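Local structure of CsoZ (Staphylococcus aureus, 6FF1) at residues Ile7-Ile12 and Tyr65-Phe69; Gln20-Ile25 and Glu59-Tyr65. The protein probably binds and delivers copper as a small metallochaperone of the heavy-metal-associated family, contributing to copper homeostasis. One frame throughout, in Å; residues are numbered along the deposited sequence.

Contact 1. Residues Ile7-Ile12 and Tyr65-Phe69; sequences IYTAGI and YKIVF
Lys66 O is gripped twice by the edge of strand 3-10: Ala10 N donates a hydrogen bond to it over 2.9 Å, and the CA-H of Thr9 comes within 3.2 Å of the same Lys66 O. With two groups meeting at this oxygen, the amide does not follow a lone pair but reaches it from above the carbonyl plane, 38° out of it. The return bond, Lys66 N to Ala10 O at 3.0 Å, completes the antiparallel hydrogen-bonded pair of Ala10 and Lys66. Two residues on, Val68 N binds Tyr8 O, while a water takes over the reciprocal link, accepting from Tyr8 N and donating to Val68 O at 2.8 Å from the water oxygen. In this way the short strand 66-68 is laid against strand 3-10 as an outer strand of the ferredoxin-like sheet.

Thr9 and Ile67 point to the face of the sheet that helix 53-62 covers. Ile67 CD1 packs on Ile7 CG2 at 3.8 Å, and Thr9 OG1 is hydrogen-bonded to Gly41 O, just before strand 42-47. Where strand 3-10 ends and strand 66-68 begins, Ile12 holds CG1 over the centre of the Tyr65 ring, 3.6 Å from the centroid and only 9° off its normal, a CH-pi contact. Ile12 CG1 is anti to the carbonyl carbon (chi1 -55°), which brings this branch rather than CG2 above the aromatic face. Gly11 C approaches the same ring at an oblique angle, 3.6 Å from Tyr65 CD1; Gly11 also lies near Glu13, which binds calcium in a structure of this protein.

Main-chain bonds and one bridging water thus set the strand pairing, which rests little on side-chain identity, while Ile12 over Tyr65 and Ile7 against Ile67 supply its apolar part.

Contact 2. Residues Gln20-Ile25 and Glu59-Tyr65; sequences QLTERI and EIYDEGY
The two helices of the ferredoxin-like fold meet here on their common side of the sheet, helix 15-26 facing the last turn of helix 53-62, which closes in a Schellman motif at Gly64. Toward the sheet the contact is apolar. Ile25 CD1 rests on Ile60 CG1 at 3.9 Å, and Leu21 CD1 reaches the same Ile60 carbon, while Ile7 and Thr9 of strand 3-10 lie against Ile60 from the sheet.

Away from the sheet a salt bridge spans the groove. Arg24 grips Glu59 side-on: NE donates to Glu59 OE2 at 2.9 Å, almost straight (175°), and NH2 donates to Glu59 OE1 on its syn side. The two flat groups are not coplanar but turned 56° against each other, so that NE meets OE2 from above the carboxylate plane. Bends at chi2 and chi3 of Arg24 turn NE and NH2 toward Glu59.

Glu63 slots its carboxylate beside this pair. Its OE2 lies 3.3 Å from Arg24 CB and only 2.5 Å from Glu59 OE2, a separation at which one of the two acids probably carries a proton. The same Glu63 OE2 also touches Leu21 CD1 at 3.4 Å, while the second branch of Leu21, CD2, passes Tyr65 CD2 at 4.1 Å.

How the contacts relate
The centres of contacts 1 and 2 lie 10 Å apart, and Tyr65 belongs to both. Along the chain contact 2 is nested inside the loop closed by contact 1: strand 3-10 leads into helix 15-26, and helix 53-62 leads into strand 66-68. Contact 1 thus pairs the first and last strands of the ferredoxin-like sheet, and contact 2 pairs the two helices lying on it. Direct packing joins them, as Ile12 CD1 meets Leu21 CD2 at 3.5 Å, and Tyr61 OH probably hydrogen-bonds to Ile67 N. Together they bring the two beta-alpha-beta halves of this small heavy-metal-associated domain into one compact body.

Contact 1. Residues Ile7-Ile12 and Tyr65-Phe69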
loop_
_atom_site.group_PDB
_atom_site.type_symbol
_atom_site.label_atom_id
_atom_site.label_comp_id
_atom_site.label_asym_id
_atom_site.label_seq_id
_atom_site.Cartn_x
_atom_site.Cartn_y
_atom_site.Cartn_z
ATOM N N ILE A 7 5.584 -3.920 1.466
ATOM C CA ILE A 7 5.088 -3.517 2.763
ATOM C C ILE A 7 4.308 -4.677 3.336
ATOM O O ILE A 7 3.390 -5.197 2.651
ATOM C CB ILE A 7 4.231 -2.263 2.682
ATOM C CG1 ILE A 7 4.983 -1.131 1.991
ATOM C CG2 ILE A 7 3.727 -1.899 4.045
ATOM C CD1 ILE A 7 4.118 0.054 1.612
ATOM N N TYR A 8 4.643 -5.092 4.541
ATOM C CA TYR A 8 4.050 -6.280 5.136
ATOM C C TYR A 8 2.959 -5.873 6.082
ATOM O O TYR A 8 3.190 -5.362 7.163
ATOM C CB TYR A 8 5.118 -7.099 5.844
ATOM C CG TYR A 8 6.122 -7.671 4.894
ATOM C CD1 TYR A 8 7.191 -6.886 4.423
ATOM C CD2 TYR A 8 5.999 -8.973 4.423
ATOM C CE1 TYR A 8 8.104 -7.414 3.528
ATOM C CE2 TYR A 8 6.953 -9.481 3.557
ATOM C CZ TYR A 8 7.983 -8.693 3.115
ATOM O OH TYR A 8 8.929 -9.216 2.239
ATOM N N THR A 9 1.733 -5.990 5.603
ATOM C CA THR A 9 0.568 -5.533 6.361
ATOM C C THR A 9 -0.069 -6.666 7.124
ATOM O O THR A 9 0.167 -7.847 6.833
ATOM C CB THR A 9 -0.488 -4.871 5.506
ATOM O OG1 THR A 9 -1.207 -5.844 4.766
ATOM C CG2 THR A 9 0.118 -3.839 4.585
ATOM N N ALA A 10 -0.955 -6.299 8.033
ATOM C CA ALA A 10 -1.851 -7.194 8.717
ATOM C C ALA A 10 -3.192 -6.503 8.811
ATOM O O ALA A 10 -3.272 -5.271 8.984
ATOM C CB ALA A 10 -1.293 -7.517 10.092
ATOM N N GLY A 11 -4.247 -7.307 8.759
ATOM C CA GLY A 11 -5.590 -6.811 8.896
ATOM C C GLY A 11 -6.450 -6.734 7.668
ATOM O O GLY A 11 -7.645 -6.554 7.783
ATOM N N ILE A 12 -5.868 -6.893 6.484
ATOM C CA ILE A 12 -6.604 -6.825 5.264
ATOM C C ILE A 12 -7.190 -8.223 5.039
ATOM O O ILE A 12 -6.466 -9.203 4.939
ATOM C CB ILE A 12 -5.764 -6.395 4.064
ATOM C CG1 ILE A 12 -5.061 -5.068 4.335
ATOM C CG2 ILE A 12 -6.598 -6.398 2.811
ATOM C CD1 ILE A 12 -4.003 -4.755 3.274
ATOM N N TYR A 65 -5.346 -0.670 9.048
ATOM C CA TYR A 65 -4.477 -1.824 9.046
ATOM C C TYR A 65 -3.189 -1.519 9.794
ATOM O O TYR A 65 -2.946 -0.407 10.270
ATOM C CB TYR A 65 -4.202 -2.239 7.584
ATOM C CG TYR A 65 -5.500 -2.344 6.809
ATOM C CD1 TYR A 65 -6.522 -3.210 7.203
ATOM C CD2 TYR A 65 -5.746 -1.525 5.744
ATOM C CE1 TYR A 65 -7.729 -3.215 6.563
ATOM C CE2 TYR A 65 -6.925 -1.564 5.066
ATOM C CZ TYR A 65 -7.907 -2.440 5.497
ATOM O OH TYR A 65 -9.143 -2.385 4.877
ATOM N N LYS A 66 -2.384 -2.536 9.961
ATOM C CA LYS A 66 -1.057 -2.408 10.611
ATOM C C LYS A 66 -0.002 -2.896 9.681
ATOM O O LYS A 66 -0.271 -3.598 8.715
ATOM C CB LYS A 66 -1.041 -3.167 11.912
ATOM C CG LYS A 66 -2.123 -2.774 12.871
ATOM C CD LYS A 66 -1.954 -1.377 13.393
ATOM C CE LYS A 66 -3.132 -0.902 14.258
ATOM N NZ LYS A 66 -3.265 -1.787 15.443
ATOM N N ILE A 67 1.236 -2.571 10.043
ATOM C CA ILE A 67 2.402 -2.895 9.299
ATOM C C ILE A 67 3.420 -3.523 10.223
ATOM O O ILE A 67 3.556 -3.088 11.354
ATOM C CB ILE A 67 2.982 -1.687 8.550
ATOM C CG1 ILE A 67 1.959 -1.191 7.526
ATOM C CG2 ILE A 67 4.288 -2.016 7.871
ATOM C CD1 ILE A 67 2.359 0.129 6.911
ATOM N N VAL A 68 4.097 -4.513 9.733
ATOM C CA VAL A 68 5.290 -5.032 10.359
ATOM C C VAL A 68 6.457 -4.256 9.805
ATOM O O VAL A 68 6.742 -4.325 8.633
ATOM C CB VAL A 68 5.465 -6.547 10.158
ATOM C CG1 VAL A 68 6.660 -7.030 10.921
ATOM C CG2 VAL A 68 4.240 -7.284 10.614
ATOM N N PHE A 69 7.166 -3.584 10.712
ATOM C CA PHE A 69 8.356 -2.845 10.349
ATOM C C PHE A 69 9.649 -3.620 10.584
ATOM O O PHE A 69 10.692 -3.165 10.123
ATOM C CB PHE A 69 8.409 -1.518 11.118
ATOM C CG PHE A 69 7.199 -0.619 10.839
ATOM C CD1 PHE A 69 7.035 -0.007 9.626
ATOM C CD2 PHE A 69 6.238 -0.389 11.780
ATOM C CE1 PHE A 69 5.929 0.773 9.367
ATOM C CE2 PHE A 69 5.135 0.384 11.548
ATOM C CZ PHE A 69 5.001 0.993 10.328
HETATM O O HOH W 1 6.713 -3.700 5.951
#

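Contact 2. Residues Gln20-Ile25 and Glu59-Tyr65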
loop_
_atom_site.group_PDB
_atom_site.type_symbol
_atom_site.label_atom_id
_atom_site.label_comp_id
_atom_site.label_asym_id
_atom_site.label_seq_id
_atom_site.Cartn_x
_atom_site.Cartn_y
_atom_site.Cartn_z
ATOM N N GLN A 20 -10.269 -1.183 -2.172
ATOM C CA GLN A 20 -10.251 0.185 -1.676
ATOM C C GLN A 20 -8.827 0.657 -1.403
ATOM O O GLN A 20 -8.462 1.776 -1.797
ATOM C CB GLN A 20 -11.097 0.346 -0.433
ATOM C CG GLN A 20 -11.004 1.713 0.259
ATOM C CD GLN A 20 -11.402 2.946 -0.558
ATOM O OE1 GLN A 20 -11.699 2.878 -1.770
ATOM N NE2 GLN A 20 -11.368 4.109 0.107
ATOM N N LEU A 21 -8.023 -0.162 -0.756
ATOM C CA LEU A 21 -6.674 0.240 -0.439
ATOM C C LEU A 21 -5.830 0.316 -1.684
ATOM O O LEU A 21 -4.999 1.234 -1.850
ATOM C CB LEU A 21 -6.085 -0.721 0.573
ATOM C CG LEU A 21 -4.678 -0.387 1.040
ATOM C CD1 LEU A 21 -4.632 0.951 1.744
ATOM C CD2 LEU A 21 -4.151 -1.484 1.937
ATOM N N THR A 22 -6.031 -0.615 -2.625
ATOM C CA THR A 22 -5.321 -0.554 -3.868
ATOM C C THR A 22 -5.573 0.770 -4.567
ATOM O O THR A 22 -4.643 1.397 -5.088
ATOM C CB THR A 22 -5.658 -1.731 -4.773
ATOM O OG1 THR A 22 -5.298 -2.958 -4.109
ATOM C CG2 THR A 22 -4.929 -1.660 -6.055
ATOM N N GLU A 23 -6.830 1.152 -4.673
ATOM C CA GLU A 23 -7.172 2.381 -5.359
ATOM C C GLU A 23 -6.602 3.606 -4.657
ATOM O O GLU A 23 -6.034 4.471 -5.315
ATOM C CB GLU A 23 -8.716 2.480 -5.493
ATOM C CG GLU A 23 -9.159 3.687 -6.245
ATOM C CD GLU A 23 -9.164 3.531 -7.777
ATOM O OE1 GLU A 23 -8.488 2.617 -8.307
ATOM O OE2 GLU A 23 -9.867 4.329 -8.459
ATOM N N ARG A 24 -6.758 3.672 -3.354
ATOM C CA ARG A 24 -6.264 4.795 -2.582
ATOM C C ARG A 24 -4.746 4.937 -2.714
ATOM O O ARG A 24 -4.255 6.058 -2.929
ATOM C CB ARG A 24 -6.685 4.739 -1.144
ATOM C CG ARG A 24 -8.159 4.976 -0.928
ATOM C CD ARG A 24 -8.442 6.464 -0.855
ATOM N NE ARG A 24 -7.775 7.122 0.234
ATOM C CZ ARG A 24 -7.776 8.413 0.443
ATOM N NH1 ARG A 24 -8.531 9.214 -0.304
ATOM N NH2 ARG A 24 -7.102 8.954 1.443
ATOM N N ILE A 25 -4.003 3.844 -2.569
ATOM C CA ILE A 25 -2.588 3.945 -2.723
ATOM C C ILE A 25 -2.229 4.268 -4.166
ATOM O O ILE A 25 -1.402 5.176 -4.444
ATOM C CB ILE A 25 -1.888 2.677 -2.269
ATOM C CG1 ILE A 25 -2.102 2.464 -0.766
ATOM C CG2 ILE A 25 -0.420 2.733 -2.624
ATOM C CD1 ILE A 25 -1.530 1.139 -0.280
ATOM N N GLU A 59 -1.426 5.882 4.674
ATOM C CA GLU A 59 -2.719 5.490 4.104
ATOM C C GLU A 59 -3.156 4.120 4.573
ATOM O O GLU A 59 -4.329 3.909 4.904
ATOM C CB GLU A 59 -2.674 5.522 2.598
ATOM C CG GLU A 59 -3.979 5.125 1.928
ATOM C CD GLU A 59 -5.151 6.003 2.282
ATOM O OE1 GLU A 59 -4.977 7.211 2.496
ATOM O OE2 GLU A 59 -6.323 5.568 2.254
ATOM N N ILE A 60 -2.194 3.205 4.669
ATOM C CA ILE A 60 -2.485 1.867 5.224
ATOM C C ILE A 60 -3.043 1.975 6.604
ATOM O O ILE A 60 -4.027 1.341 6.947
ATOM C CB ILE A 60 -1.282 0.976 5.068
ATOM C CG1 ILE A 60 -0.968 0.772 3.586
ATOM C CG2 ILE A 60 -1.456 -0.352 5.797
ATOM C CD1 ILE A 60 0.408 0.125 3.309
ATOM N N TYR A 61 -2.354 2.737 7.457
ATOM C CA TYR A 61 -2.799 2.938 8.805
ATOM C C TYR A 61 -4.142 3.669 8.890
ATOM O O TYR A 61 -5.000 3.350 9.728
ATOM C CB TYR A 61 -1.727 3.672 9.641
ATOM C CG TYR A 61 -0.791 2.706 10.284
ATOM C CD1 TYR A 61 0.137 2.039 9.525
ATOM C CD2 TYR A 61 -0.897 2.388 11.607
ATOM C CE1 TYR A 61 0.946 1.085 10.089
ATOM C CE2 TYR A 61 -0.056 1.446 12.186
ATOM C CZ TYR A 61 0.820 0.771 11.402
ATOM O OH TYR A 61 1.635 -0.228 11.899
ATOM N N ASP A 62 -4.322 4.665 8.040
ATOM C CA ASP A 62 -5.592 5.405 8.046
ATOM C C ASP A 62 -6.794 4.543 7.728
ATOM O O ASP A 62 -7.912 4.803 8.191
ATOM C CB ASP A 62 -5.533 6.585 7.076
ATOM C CG ASP A 62 -4.662 7.726 7.588
ATOM O OD1 ASP A 62 -4.264 7.716 8.779
ATOM O OD2 ASP A 62 -4.397 8.601 6.763
ATOM N N GLU A 63 -6.573 3.504 6.929
ATOM C CA GLU A 63 -7.632 2.556 6.598
ATOM C C GLU A 63 -7.846 1.481 7.646
ATOM O O GLU A 63 -8.738 0.643 7.459
ATOM C CB GLU A 63 -7.402 1.975 5.194
ATOM C CG GLU A 63 -7.454 3.039 4.151
ATOM C CD GLU A 63 -7.575 2.523 2.746
ATOM O OE1 GLU A 63 -8.004 1.385 2.531
ATOM O OE2 GLU A 63 -7.158 3.214 1.789
ATOM N N GLY A 64 -7.046 1.474 8.701
ATOM C CA GLY A 64 -7.242 0.634 9.820
ATOM C C GLY A 64 -6.361 -0.585 9.915
ATOM O O GLY A 64 -6.627 -1.456 10.741
ATOM N N TYR A 65 -5.346 -0.670 9.048
ATOM C CA TYR A 65 -4.477 -1.824 9.046
ATOM C C TYR A 65 -3.189 -1.519 9.794
ATOM O O TYR A 65 -2.946 -0.407 10.270
ATOM C CB TYR A 65 -4.202 -2.239 7.584
ATOM C CG TYR A 65 -5.500 -2.344 6.809
ATOM C CD1 TYR A 65 -6.522 -3.210 7.203
ATOM C CD2 TYR A 65 -5.746 -1.525 5.744
ATOM C CE1 TYR A 65 -7.729 -3.215 6.563
ATOM C CE2 TYR A 65 -6.925 -1.564 5.066
ATOM C CZ TYR A 65 -7.907 -2.440 5.497
ATOM O OH TYR A 65 -9.143 -2.385 4.877
#